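Local structure of envelope glycoprotein (Bourbon virus, 5ZKX) at residues Ala50-Tyr55 with Lys121-Arg126; Glu96-Trp101 with Thr136-Trp141; Gly239-Glu244 with Ala411-Gly416; Ile206-Glu211 with Phe234-Gly239. The protein probably mediates entry of the virus by fusing its envelope with a host membrane, and is seen here as a trimer in the postfusion state. All coordinates share one frame; numbering follows the deposited sequence.

Overall arrangement
The four contacts form two neighbourhoods. Interactions 1 and 2 adjoin, centres 8 Å apart, and both reach one antiparallel sheet: segments 50-55 and 136-141 lie on neighbouring strands, while 121-126 and 96-101 are the pieces laid against them. Interactions 3 and 4 share Gly239 and lie much nearer the centre of the chain, in a second sheet where strands 200-210, 234-238 and 241-245 lie side by side, with 411-416 a loop against its edge. Interaction 1 is the buried one, dominated by an indole. Interactions 2 and 4 are strand pairings, one with a bulge and one with a disulfide; interaction 3 relies on a lysine and loop backbone. Interactions 1, 3 and 4 touch other subunits, interaction 2 does not.

Interaction 1: Ala50-Tyr55 with Lys121-Arg126; sequences AYWRSY and KELEKR
Trp52 brings the largest surface to this contact, its indole reaching from strand 44-58 to Leu123, Lys125 and Arg126 of an irregular length of chain. With CG anti to the backbone N (chi1 162°), the ring is carried across to 121-126. Its N-H is used: Trp52 NE1 donates to Arg126 O at 3.2 Å, fairly straight at 159°. The oxygen lies in the indole plane, at the ring edge, although NE1 sits above the carbonyl plane of Arg126 and so away from a lone pair.

Lys125 lies over one face of the same ring. Its CG is 3.9 Å from the centroid of the six-membered ring of Trp52, a CH-pi contact, and the extended chain carries CE past Trp52 CH2 at 4.0 Å. A lysine suits this place because its methylenes can pack on the indole while NZ goes on to Thr439 O of the second subunit. Tyr440 of that subunit meets Trp52 edge-to-face. Nearer the Trp52 backbone, branched Leu123 fills in beside the root of the indole, with CD1 3.6 Å from Trp52 CB; Leu72 of strand 67-74 packs on both residues.

The backbone makes an inverse gamma turn centred on Lys125. One buried polar group, the indole N-H, is thus satisfied by main chain, its bond helps fix the rotation of the ring, and apolar and methylene packing supplies the rest of the contact.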
loop_
_atom_site.group_PDB
_atom_site.type_symbol
_atom_site.label_atom_id
_atom_site.label_comp_id
_atom_site.label_asym_id
_atom_site.label_seq_id
_atom_site.Cartn_x
_atom_site.Cartn_y
_atom_site.Cartn_z
ATOM N N ALA A 50 8.912 10.630 34.507
ATOM C CA ALA A 50 7.819 10.710 35.463
ATOM C C ALA A 50 8.233 9.964 36.723
ATOM O O ALA A 50 9.240 9.253 36.747
ATOM C CB ALA A 50 6.521 10.136 34.887
ATOM N N TYR A 51 7.439 10.136 37.775
ATOM C CA TYR A 51 7.668 9.401 39.007
ATOM C C TYR A 51 6.340 8.971 39.613
ATOM O O TYR A 51 5.351 9.709 39.575
ATOM C CB TYR A 51 8.490 10.225 40.019
ATOM C CG TYR A 51 7.829 11.475 40.569
ATOM C CD1 TYR A 51 6.976 11.411 41.663
ATOM C CD2 TYR A 51 8.093 12.724 40.020
ATOM C CE1 TYR A 51 6.385 12.547 42.177
ATOM C CE2 TYR A 51 7.507 13.868 40.531
ATOM C CZ TYR A 51 6.654 13.771 41.611
ATOM O OH TYR A 51 6.062 14.901 42.127
ATOM N N TRP A 52 6.333 7.760 40.154
ATOM C CA TRP A 52 5.214 7.258 40.933
ATOM C C TRP A 52 5.491 7.508 42.410
ATOM O O TRP A 52 6.551 7.127 42.919
ATOM C CB TRP A 52 5.013 5.766 40.670
ATOM C CG TRP A 52 4.189 5.079 41.700
ATOM C CD1 TRP A 52 4.644 4.348 42.760
ATOM C CD2 TRP A 52 2.760 5.049 41.772
ATOM N NE1 TRP A 52 3.584 3.868 43.489
ATOM C CE2 TRP A 52 2.416 4.284 42.902
ATOM C CE3 TRP A 52 1.737 5.599 40.994
ATOM C CZ2 TRP A 52 1.095 4.052 43.271
ATOM C CZ3 TRP A 52 0.426 5.368 41.362
ATOM C CH2 TRP A 52 0.117 4.603 42.489
ATOM N N ARG A 53 4.552 8.162 43.090
ATOM C CA ARG A 53 4.697 8.485 44.503
ATOM C C ARG A 53 3.544 7.878 45.284
ATOM O O ARG A 53 2.384 8.015 44.888
ATOM C CB ARG A 53 4.747 9.999 44.724
ATOM C CG ARG A 53 4.665 10.414 46.188
ATOM C CD ARG A 53 4.083 11.807 46.329
ATOM N NE ARG A 53 5.060 12.841 46.003
ATOM C CZ ARG A 53 4.743 14.065 45.593
ATOM N NH1 ARG A 53 3.469 14.413 45.453
ATOM N NH2 ARG A 53 5.701 14.943 45.322
ATOM N N SER A 54 3.865 7.209 46.392
ATOM C CA SER A 54 2.862 6.638 47.289
ATOM C C SER A 54 3.195 7.068 48.713
ATOM O O SER A 54 4.080 6.492 49.352
ATOM C CB SER A 54 2.805 5.119 47.172
ATOM O OG SER A 54 1.634 4.618 47.796
ATOM N N TYR A 55 2.480 8.075 49.204
ATOM C CA TYR A 55 2.657 8.612 50.547
ATOM C C TYR A 55 1.478 8.150 51.393
ATOM O O TYR A 55 0.362 8.659 51.243
ATOM C CB TYR A 55 2.747 10.134 50.506
ATOM C CG TYR A 55 3.190 10.776 51.799
ATOM C CD1 TYR A 55 4.489 10.618 52.265
ATOM C CD2 TYR A 55 2.317 11.558 52.543
ATOM C CE1 TYR A 55 4.905 11.212 53.438
ATOM C CE2 TYR A 55 2.723 12.156 53.721
ATOM C CZ TYR A 55 4.020 11.978 54.162
ATOM O OH TYR A 55 4.436 12.570 55.332
ATOM N N LYS A 121 15.005 3.378 32.241
ATOM C CA LYS A 121 14.504 3.162 33.596
ATOM C C LYS A 121 12.984 3.160 33.580
ATOM O O LYS A 121 12.370 4.147 33.169
ATOM C CB LYS A 121 15.027 4.246 34.541
ATOM C CG LYS A 121 14.441 4.201 35.943
ATOM C CD LYS A 121 14.892 2.959 36.690
ATOM C CE LYS A 121 14.325 2.936 38.097
ATOM N NZ LYS A 121 12.836 2.962 38.087
ATOM N N GLU A 122 12.386 2.060 34.026
ATOM C CA GLU A 122 10.945 1.956 34.197
ATOM C C GLU A 122 10.613 1.963 35.683
ATOM O O GLU A 122 11.351 1.396 36.494
ATOM C CB GLU A 122 10.397 0.684 33.544
ATOM C CG GLU A 122 8.882 0.657 33.437
ATOM C CD GLU A 122 8.329 1.908 32.781
ATOM O OE1 GLU A 122 8.653 2.156 31.600
ATOM O OE2 GLU A 122 7.582 2.652 33.448
ATOM N N LEU A 123 9.507 2.610 36.037
ATOM C CA LEU A 123 9.139 2.713 37.438
ATOM C C LEU A 123 8.429 1.447 37.901
ATOM O O LEU A 123 7.904 0.667 37.102
ATOM C CB LEU A 123 8.258 3.942 37.685
ATOM C CG LEU A 123 6.843 4.025 37.104
ATOM C CD1 LEU A 123 5.815 3.387 38.022
ATOM C CD2 LEU A 123 6.482 5.475 36.862
ATOM N N GLU A 124 8.424 1.246 39.215
ATOM C CA GLU A 124 7.667 0.174 39.844
ATOM C C GLU A 124 6.547 0.781 40.675
ATOM O O GLU A 124 6.778 1.710 41.455
ATOM C CB GLU A 124 8.557 -0.709 40.718
ATOM C CG GLU A 124 7.823 -1.912 41.297
ATOM C CD GLU A 124 8.750 -2.883 41.998
ATOM O OE1 GLU A 124 8.648 -4.100 41.737
ATOM O OE2 GLU A 124 9.580 -2.430 42.812
ATOM N N LYS A 125 5.335 0.257 40.498
ATOM C CA LYS A 125 4.151 0.770 41.185
ATOM C C LYS A 125 4.000 0.034 42.513
ATOM O O LYS A 125 3.206 -0.897 42.660
ATOM C CB LYS A 125 2.922 0.610 40.301
ATOM C CG LYS A 125 1.642 1.185 40.875
ATOM C CD LYS A 125 0.439 0.566 40.200
ATOM C CE LYS A 125 -0.852 1.182 40.693
ATOM N NZ LYS A 125 -2.033 0.526 40.062
ATOM N N ARG A 126 4.779 0.470 43.502
ATOM C CA ARG A 126 4.835 -0.187 44.801
ATOM C C ARG A 126 4.334 0.743 45.897
ATOM O O ARG A 126 4.557 1.955 45.851
ATOM C CB ARG A 126 6.254 -0.655 45.130
ATOM C CG ARG A 126 7.262 0.457 45.164
ATOM C CD ARG A 126 8.529 0.048 45.883
ATOM N NE ARG A 126 9.449 1.176 45.966
ATOM C CZ ARG A 126 10.345 1.478 45.034
ATOM N NH1 ARG A 126 10.456 0.729 43.944
ATOM N NH2 ARG A 126 11.136 2.529 45.196
#

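Interaction 2: Glu96-Trp101 with Thr136-Trp141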
loop_
_atom_site.group_PDB
_atom_site.type_symbol
_atom_site.label_atom_id
_atom_site.label_comp_id
_atom_site.label_asym_id
_atom_site.label_seq_id
_atom_site.Cartn_x
_atom_site.Cartn_y
_atom_site.Cartn_z
ATOM N N GLU A 96 15.303 6.404 44.001
ATOM C CA GLU A 96 14.377 5.294 44.195
ATOM C C GLU A 96 14.168 5.101 45.692
ATOM O O GLU A 96 15.082 4.678 46.407
ATOM C CB GLU A 96 14.912 4.020 43.544
ATOM C CG GLU A 96 13.926 2.864 43.530
ATOM C CD GLU A 96 13.112 2.805 42.253
ATOM O OE1 GLU A 96 13.580 3.341 41.226
ATOM O OE2 GLU A 96 12.006 2.225 42.271
ATOM N N VAL A 97 12.966 5.413 46.167
ATOM C CA VAL A 97 12.626 5.348 47.582
ATOM C C VAL A 97 11.698 4.166 47.803
ATOM O O VAL A 97 10.652 4.060 47.150
ATOM C CB VAL A 97 11.964 6.648 48.060
ATOM C CG1 VAL A 97 11.480 6.475 49.482
ATOM C CG2 VAL A 97 12.924 7.821 47.930
ATOM N N GLN A 98 12.070 3.285 48.727
ATOM C CA GLN A 98 11.267 2.107 49.020
ATOM C C GLN A 98 11.214 1.876 50.521
ATOM O O GLN A 98 12.258 1.771 51.173
ATOM C CB GLN A 98 11.827 0.867 48.325
ATOM C CG GLN A 98 11.100 -0.402 48.710
ATOM C CD GLN A 98 11.600 -1.610 47.960
ATOM O OE1 GLN A 98 12.672 -1.579 47.355
ATOM N NE2 GLN A 98 10.829 -2.689 47.998
ATOM N N ASP A 99 9.995 1.787 51.057
ATOM C CA ASP A 99 9.769 1.487 52.472
ATOM C C ASP A 99 10.466 2.497 53.377
ATOM O O ASP A 99 11.055 2.140 54.400
ATOM C CB ASP A 99 10.207 0.060 52.815
ATOM C CG ASP A 99 9.510 -0.478 54.049
ATOM O OD1 ASP A 99 9.637 -1.687 54.327
ATOM O OD2 ASP A 99 8.829 0.309 54.739
ATOM N N ALA A 100 10.411 3.769 52.998
ATOM C CA ALA A 100 10.915 4.847 53.839
ATOM C C ALA A 100 9.777 5.304 54.742
ATOM O O ALA A 100 8.804 5.903 54.272
ATOM C CB ALA A 100 11.445 6.001 52.995
ATOM N N TRP A 101 9.895 5.027 56.038
ATOM C CA TRP A 101 8.839 5.384 56.966
ATOM C C TRP A 101 9.358 6.413 57.973
ATOM O O TRP A 101 10.446 6.980 57.795
ATOM C CB TRP A 101 8.221 4.135 57.611
ATOM C CG TRP A 101 9.142 3.162 58.268
ATOM C CD1 TRP A 101 10.002 2.295 57.657
ATOM C CD2 TRP A 101 9.251 2.911 59.673
ATOM N NE1 TRP A 101 10.656 1.536 58.599
ATOM C CE2 TRP A 101 10.211 1.895 59.845
ATOM C CE3 TRP A 101 8.636 3.457 60.805
ATOM C CZ2 TRP A 101 10.574 1.416 61.101
ATOM C CZ3 TRP A 101 8.995 2.981 62.048
ATOM C CH2 TRP A 101 9.955 1.971 62.188
ATOM N N THR A 136 4.562 6.375 55.497
ATOM C CA THR A 136 5.412 5.542 54.658
ATOM C C THR A 136 5.539 6.186 53.285
ATOM O O THR A 136 4.577 6.765 52.770
ATOM C CB THR A 136 4.859 4.114 54.518
ATOM O OG1 THR A 136 4.557 3.591 55.817
ATOM C CG2 THR A 136 5.883 3.204 53.844
ATOM N N CYS A 137 6.729 6.095 52.699
ATOM C CA CYS A 137 6.993 6.709 51.407
ATOM C C CYS A 137 7.526 5.669 50.436
ATOM O O CYS A 137 8.409 4.876 50.782
ATOM C CB CYS A 137 7.985 7.871 51.525
ATOM S SG CYS A 137 8.363 8.689 49.942
ATOM N N ASN A 138 6.973 5.673 49.228
ATOM C CA ASN A 138 7.495 4.920 48.099
ATOM C C ASN A 138 7.599 5.859 46.907
ATOM O O ASN A 138 6.674 6.627 46.630
ATOM C CB ASN A 138 6.606 3.723 47.744
ATOM C CG ASN A 138 6.784 2.560 48.695
ATOM O OD1 ASN A 138 7.742 1.793 48.587
ATOM N ND2 ASN A 138 5.856 2.420 49.633
ATOM N N LEU A 139 8.727 5.788 46.205
ATOM C CA LEU A 139 8.996 6.663 45.069
ATOM C C LEU A 139 9.763 5.877 44.016
ATOM O O LEU A 139 10.825 5.321 44.311
ATOM C CB LEU A 139 9.786 7.898 45.510
ATOM C CG LEU A 139 9.927 9.061 44.533
ATOM C CD1 LEU A 139 8.578 9.706 44.273
ATOM C CD2 LEU A 139 10.919 10.085 45.063
ATOM N N SER A 140 9.225 5.829 42.794
ATOM C CA SER A 140 9.836 5.118 41.678
ATOM C C SER A 140 9.810 5.998 40.436
ATOM O O SER A 140 8.798 6.641 40.145
ATOM C CB SER A 140 9.110 3.802 41.399
ATOM O OG SER A 140 9.927 2.911 40.661
ATOM N N TRP A 141 10.917 6.012 39.698
ATOM C CA TRP A 141 11.097 6.919 38.572
ATOM C C TRP A 141 11.145 6.160 37.252
ATOM O O TRP A 141 11.499 4.978 37.201
ATOM C CB TRP A 141 12.384 7.739 38.725
ATOM C CG TRP A 141 12.322 8.755 39.813
ATOM C CD1 TRP A 141 12.507 8.539 41.146
ATOM C CD2 TRP A 141 12.055 10.155 39.665
ATOM N NE1 TRP A 141 12.370 9.717 41.839
ATOM C CE2 TRP A 141 12.093 10.724 40.952
ATOM C CE3 TRP A 141 11.787 10.981 38.569
ATOM C CZ2 TRP A 141 11.873 12.081 41.173
ATOM C CZ3 TRP A 141 11.569 12.329 38.791
ATOM C CH2 TRP A 141 11.614 12.865 40.082
#
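Val97 pairs with Leu139 and Ala100 with Cys137, both as antiparallel hydrogen-bonded pairs. In the first, Val97 N gives to Leu139 O at 2.8 Å and Leu139 N gives back to Val97 O. In the second, Ala100 N reaches Cys137 O at 3.2 Å, and Cys137 N returns a shorter, more bent bond to Ala100 O.

Apolar packing follows the face carrying these four side chains. Val97 CB meets Leu139 CB at 3.6 Å, and its CG1, anti to the backbone N (chi1 173°), lies 3.9 Å from Cys137 SG. Ala100 CB and Cys137 CB, 4.2 Å apart, continue the apolar face. The sulfur is held by its disulfide to Cys108, and Ile107 packs on Val97 and Cys137.

Polar side-chain bonds sit elsewhere. Ser140 OG donates to Glu96 OE2 at 2.7 Å, meeting the carboxylate on its syn side but 24° out of its plane; a bend at chi2 brings the carboxylate there, and the same oxygen forms a salt bridge with Arg126. Asn138 OD1 receives a weak bond from Asp99 N at 3.3 Å, while Asn138 ND2 turns to Asn128. Asp99, at positive phi, directs OD2 to His131.

Two residues, Gln98 and Asp99, stand against the single Asn138, shifting the register by one: a beta bulge where 96-101 turns a corner along strand 134-148.

Interaction 3: Gly239-Glu244 with Ala411-Gly416; sequences GDNFFE and AAKVEG
The Phe242 ring presents its edge to the backbone of Ala411: CE1 is 3.9 Å from Ala411 O, which lies close to the ring plane. A water oxygen also lies near that plane. Ala412 comes in obliquely, its CA 3.7 Å from Phe242 CE1, and its small methyl allows the loop to run this near. Around the same ring, Lys237 of the same chain and Ser293 of the third subunit add packing. The water accepts from Ala411 N at 2.6 Å and bonds weakly to Gly239 O, bridging segments 239-244 and 411-416.

The other flat groups gather about Lys413. Its chain starts with CG anti to the backbone N (chi1 180°) and bends at chi3, crossing the carboxylate of Asp240 so that CE is 3.3 Å from Asp240 OD1. The ammonium nitrogen, NZ, lies 3.0 Å from Asn241 OD1 and makes only a long ion pair with Asp240; its position is less certain than the rest. Its main partner is Asp255, to which Asn241 ND2 is also weakly bonded. A lysine suits the place because its length lets the methylenes cross Asp240 while the ammonium group goes on to Asn241 and Asp255.

Between the backbones, Lys413 N donates to Asp240 O at 3.1 Å, in the carbonyl plane on a lone pair. Asn289 of the third subunit bonds the same oxygen through ND2 and Phe242 N through OD1.

Asn289 lies on helix 284-329 of that third subunit, so strand 241-245 and the loop before helix 422-437 meet here at a subunit interface, consistent with the postfusion trimer of a class III fusion protein, where C-terminal segments pack along the central helices.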
loop_
_atom_site.group_PDB
_atom_site.type_symbol
_atom_site.label_atom_id
_atom_site.label_comp_id
_atom_site.label_asym_id
_atom_site.label_seq_id
_atom_site.Cartn_x
_atom_site.Cartn_y
_atom_site.Cartn_z
ATOM N N GLY A 239 11.532 13.862 -9.879
ATOM C CA GLY A 239 12.282 12.824 -9.202
ATOM C C GLY A 239 11.390 11.623 -8.973
ATOM O O GLY A 239 10.910 10.988 -9.917
ATOM N N ASP A 240 11.152 11.300 -7.704
ATOM C CA ASP A 240 10.264 10.209 -7.335
ATOM C C ASP A 240 8.890 10.702 -6.902
ATOM O O ASP A 240 8.107 9.922 -6.354
ATOM C CB ASP A 240 10.899 9.364 -6.231
ATOM C CG ASP A 240 11.384 10.199 -5.061
ATOM O OD1 ASP A 240 11.223 11.437 -5.098
ATOM O OD2 ASP A 240 11.930 9.614 -4.099
ATOM N N ASN A 241 8.586 11.979 -7.133
ATOM C CA ASN A 241 7.286 12.564 -6.837
ATOM C C ASN A 241 6.445 12.620 -8.105
ATOM O O ASN A 241 6.926 13.059 -9.155
ATOM C CB ASN A 241 7.434 13.976 -6.267
ATOM C CG ASN A 241 7.926 13.983 -4.837
ATOM O OD1 ASN A 241 7.958 12.950 -4.173
ATOM N ND2 ASN A 241 8.305 15.161 -4.350
ATOM N N PHE A 242 5.189 12.196 -8.001
ATOM C CA PHE A 242 4.265 12.206 -9.126
ATOM C C PHE A 242 2.945 12.791 -8.659
ATOM O O PHE A 242 2.398 12.355 -7.642
ATOM C CB PHE A 242 4.061 10.798 -9.687
ATOM C CG PHE A 242 5.333 10.138 -10.121
ATOM C CD1 PHE A 242 6.154 9.512 -9.197
ATOM C CD2 PHE A 242 5.715 10.152 -11.449
ATOM C CE1 PHE A 242 7.325 8.910 -9.589
ATOM C CE2 PHE A 242 6.881 9.545 -11.845
ATOM C CZ PHE A 242 7.692 8.930 -10.911
ATOM N N PHE A 243 2.433 13.768 -9.404
ATOM C CA PHE A 243 1.312 14.555 -8.916
ATOM C C PHE A 243 0.617 15.238 -10.080
ATOM O O PHE A 243 1.230 15.525 -11.111
ATOM C CB PHE A 243 1.772 15.602 -7.896
ATOM C CG PHE A 243 2.886 16.484 -8.392
ATOM C CD1 PHE A 243 4.207 16.067 -8.319
ATOM C CD2 PHE A 243 2.616 17.730 -8.928
ATOM C CE1 PHE A 243 5.229 16.872 -8.778
ATOM C CE2 PHE A 243 3.637 18.540 -9.385
ATOM C CZ PHE A 243 4.943 18.109 -9.310
ATOM N N GLU A 244 -0.670 15.500 -9.889
ATOM C CA GLU A 244 -1.475 16.259 -10.835
ATOM C C GLU A 244 -1.296 17.748 -10.553
ATOM O O GLU A 244 -1.652 18.224 -9.470
ATOM C CB GLU A 244 -2.941 15.851 -10.710
ATOM C CG GLU A 244 -3.799 16.117 -11.917
ATOM C CD GLU A 244 -5.188 15.537 -11.754
ATOM O OE1 GLU A 244 -5.302 14.315 -11.521
ATOM O OE2 GLU A 244 -6.168 16.307 -11.838
ATOM N N ALA A 411 9.947 5.311 -10.691
ATOM C CA ALA A 411 9.887 4.659 -9.384
ATOM C C ALA A 411 9.338 5.651 -8.370
ATOM O O ALA A 411 10.012 6.624 -8.020
ATOM C CB ALA A 411 11.261 4.145 -8.955
ATOM N N ALA A 412 8.126 5.397 -7.889
ATOM C CA ALA A 412 7.475 6.297 -6.950
ATOM C C ALA A 412 8.075 6.168 -5.554
ATOM O O ALA A 412 8.609 5.123 -5.176
ATOM C CB ALA A 412 5.974 6.017 -6.896
ATOM N N LYS A 413 7.970 7.248 -4.785
ATOM C CA LYS A 413 8.514 7.289 -3.433
ATOM C C LYS A 413 7.545 6.653 -2.441
ATOM O O LYS A 413 6.355 6.980 -2.425
ATOM C CB LYS A 413 8.805 8.734 -3.034
ATOM C CG LYS A 413 9.386 8.891 -1.644
ATOM C CD LYS A 413 9.202 10.308 -1.149
ATOM C CE LYS A 413 9.766 11.304 -2.141
ATOM N NZ LYS A 413 9.573 12.704 -1.683
ATOM N N VAL A 414 8.061 5.750 -1.606
ATOM C CA VAL A 414 7.278 5.058 -0.585
ATOM C C VAL A 414 7.915 5.340 0.767
ATOM O O VAL A 414 9.071 4.971 0.998
ATOM C CB VAL A 414 7.204 3.543 -0.845
ATOM C CG1 VAL A 414 6.446 2.853 0.271
ATOM C CG2 VAL A 414 6.545 3.255 -2.185
ATOM N N GLU A 415 7.157 5.969 1.668
ATOM C CA GLU A 415 7.693 6.395 2.954
ATOM C C GLU A 415 6.973 5.825 4.169
ATOM O O GLU A 415 7.550 5.843 5.260
ATOM C CB GLU A 415 7.679 7.930 3.061
ATOM C CG GLU A 415 8.829 8.615 2.345
ATOM C CD GLU A 415 8.980 10.075 2.740
ATOM O OE1 GLU A 415 8.018 10.652 3.294
ATOM O OE2 GLU A 415 10.064 10.647 2.502
ATOM N N GLY A 416 5.748 5.335 4.026
ATOM C CA GLY A 416 5.037 4.774 5.161
ATOM C C GLY A 416 4.163 5.787 5.873
ATOM O O GLY A 416 3.878 6.880 5.373
HETATM O O HOH W 1 10.918 7.771 -10.749
#

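Interaction 4: Ile206-Glu211 with Phe234-Gly239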
loop_
_atom_site.group_PDB
_atom_site.type_symbol
_atom_site.label_atom_id
_atom_site.label_comp_id
_atom_site.label_asym_id
_atom_site.label_seq_id
_atom_site.Cartn_x
_atom_site.Cartn_y
_atom_site.Cartn_z
ATOM N N ILE A 206 9.992 20.939 -14.282
ATOM C CA ILE A 206 9.512 19.581 -14.042
ATOM C C ILE A 206 8.804 19.085 -15.298
ATOM O O ILE A 206 8.106 19.860 -15.965
ATOM C CB ILE A 206 8.601 19.512 -12.804
ATOM C CG1 ILE A 206 7.320 20.320 -13.015
ATOM C CG2 ILE A 206 9.344 19.998 -11.565
ATOM C CD1 ILE A 206 6.248 20.020 -12.006
ATOM N N PRO A 207 8.976 17.821 -15.675
ATOM C CA PRO A 207 8.293 17.309 -16.868
ATOM C C PRO A 207 6.839 16.972 -16.578
ATOM O O PRO A 207 6.497 16.453 -15.512
ATOM C CB PRO A 207 9.099 16.052 -17.216
ATOM C CG PRO A 207 9.653 15.597 -15.900
ATOM C CD PRO A 207 9.929 16.847 -15.114
ATOM N N CYS A 208 5.976 17.274 -17.545
ATOM C CA CYS A 208 4.546 17.056 -17.400
ATOM C C CYS A 208 3.962 16.594 -18.725
ATOM O O CYS A 208 4.593 16.701 -19.779
ATOM C CB CYS A 208 3.817 18.328 -16.929
ATOM S SG CYS A 208 4.426 19.033 -15.379
ATOM N N PHE A 209 2.741 16.068 -18.656
ATOM C CA PHE A 209 1.949 15.719 -19.829
ATOM C C PHE A 209 0.640 16.490 -19.762
ATOM O O PHE A 209 -0.132 16.328 -18.811
ATOM C CB PHE A 209 1.691 14.214 -19.898
ATOM C CG PHE A 209 2.914 13.407 -20.218
ATOM C CD1 PHE A 209 3.372 13.309 -21.518
ATOM C CD2 PHE A 209 3.612 12.754 -19.218
ATOM C CE1 PHE A 209 4.501 12.576 -21.812
ATOM C CE2 PHE A 209 4.741 12.016 -19.511
ATOM C CZ PHE A 209 5.186 11.932 -20.808
ATOM N N LYS A 210 0.392 17.324 -20.769
ATOM C CA LYS A 210 -0.789 18.176 -20.808
ATOM C C LYS A 210 -1.923 17.430 -21.496
ATOM O O LYS A 210 -1.793 17.045 -22.660
ATOM C CB LYS A 210 -0.477 19.476 -21.543
ATOM C CG LYS A 210 -1.642 20.439 -21.664
ATOM C CD LYS A 210 -1.211 21.683 -22.425
ATOM C CE LYS A 210 -2.095 22.874 -22.104
ATOM N NZ LYS A 210 -1.400 24.166 -22.378
ATOM N N GLU A 211 -3.031 17.242 -20.790
ATOM C CA GLU A 211 -4.150 16.468 -21.323
ATOM C C GLU A 211 -5.448 17.271 -21.324
ATOM O O GLU A 211 -5.532 18.341 -21.930
ATOM C CB GLU A 211 -4.329 15.180 -20.517
ATOM C CG GLU A 211 -5.616 14.424 -20.803
ATOM C CD GLU A 211 -5.493 13.473 -21.980
ATOM O OE1 GLU A 211 -5.351 13.956 -23.124
ATOM O OE2 GLU A 211 -5.541 12.242 -21.766
ATOM N N PHE A 234 -2.779 18.387 -16.045
ATOM C CA PHE A 234 -1.331 18.234 -16.111
ATOM C C PHE A 234 -0.919 17.119 -15.161
ATOM O O PHE A 234 -1.222 17.177 -13.965
ATOM C CB PHE A 234 -0.613 19.536 -15.747
ATOM C CG PHE A 234 -0.945 20.694 -16.648
ATOM C CD1 PHE A 234 -0.139 20.999 -17.731
ATOM C CD2 PHE A 234 -2.053 21.491 -16.398
ATOM C CE1 PHE A 234 -0.439 22.070 -18.557
ATOM C CE2 PHE A 234 -2.356 22.563 -17.221
ATOM C CZ PHE A 234 -1.547 22.853 -18.299
ATOM N N HIS A 235 -0.232 16.111 -15.692
ATOM C CA HIS A 235 0.264 14.984 -14.908
ATOM C C HIS A 235 1.784 15.056 -14.910
ATOM O O HIS A 235 2.421 14.807 -15.938
ATOM C CB HIS A 235 -0.242 13.661 -15.478
ATOM C CG HIS A 235 -1.731 13.599 -15.606
ATOM N ND1 HIS A 235 -2.559 13.336 -14.536
ATOM C CD2 HIS A 235 -2.545 13.784 -16.674
ATOM C CE1 HIS A 235 -3.817 13.353 -14.939
ATOM N NE2 HIS A 235 -3.837 13.622 -16.232
ATOM N N CYS A 236 2.359 15.395 -13.765
ATOM C CA CYS A 236 3.754 15.796 -13.692
ATOM C C CYS A 236 4.588 14.773 -12.933
ATOM O O CYS A 236 4.087 13.785 -12.393
ATOM C CB CYS A 236 3.878 17.175 -13.040
ATOM S SG CYS A 236 3.060 18.478 -13.978
ATOM N N LYS A 237 5.890 15.041 -12.913
ATOM C CA LYS A 237 6.866 14.192 -12.255
ATOM C C LYS A 237 8.014 15.073 -11.783
ATOM O O LYS A 237 8.396 16.024 -12.469
ATOM C CB LYS A 237 7.371 13.097 -13.202
ATOM C CG LYS A 237 8.672 12.435 -12.787
ATOM C CD LYS A 237 9.024 11.295 -13.727
ATOM C CE LYS A 237 10.523 11.176 -13.936
ATOM N NZ LYS A 237 11.303 11.530 -12.719
ATOM N N ASP A 238 8.535 14.772 -10.596
ATOM C CA ASP A 238 9.724 15.458 -10.095
ATOM C C ASP A 238 10.510 14.444 -9.271
ATOM O O ASP A 238 10.186 14.208 -8.102
ATOM C CB ASP A 238 9.363 16.683 -9.270
ATOM C CG ASP A 238 10.584 17.376 -8.704
ATOM O OD1 ASP A 238 11.669 17.256 -9.305
ATOM O OD2 ASP A 238 10.467 18.032 -7.651
ATOM N N GLY A 239 11.532 13.862 -9.879
ATOM C CA GLY A 239 12.282 12.824 -9.202
ATOM C C GLY A 239 11.390 11.623 -8.973
ATOM O O GLY A 239 10.910 10.988 -9.917
#
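The contact is an antiparallel strand pair in which a cross-strand disulfide joins Cys208 to Cys236, in the sheet that contains strands 200-210 and 234-238. The two cysteines form a non-hydrogen-bonded pair with CA atoms only 4.0 Å apart, which lets SG meet SG at 2.0 Å. Both sulfurs stand anti to their own carbonyl carbon (chi1 -57° and -62°), and the bridge turns through a chi3 of 106°.

Next to it Phe209 and His235 are a hydrogen-bonded pair: Phe209 N gives to His235 O at 3.0 Å, and His235 N gives to Phe209 O at 3.1 Å. On the other side of the bridge Pro207 has no N-H to offer Lys237 O, so the pairing there is one-sided: Pro207 O takes a weak bond from Lys237 N at 3.0 Å, while the ring carbon CD rests 3.2 Å from Lys237 O.

The side chains divide by face. With the disulfide lie Lys210 and Phe234, side by side and pointing the same way, Lys210 CG 3.7 Å from Phe234 CE1; the aliphatic part of the lysine lines the ring. Ile206 CD1 reaches Cys236 CB at 3.8 Å. On the face of Phe209 and His235 the third subunit covers the pair, Tyr296 meeting Phe209 edge-to-face and Val295 packing on His235.

Residues 212-231, within the connection between the strands, are not modelled. The disulfide ties the strands covalently, next to a place where proline removes one backbone hydrogen bond.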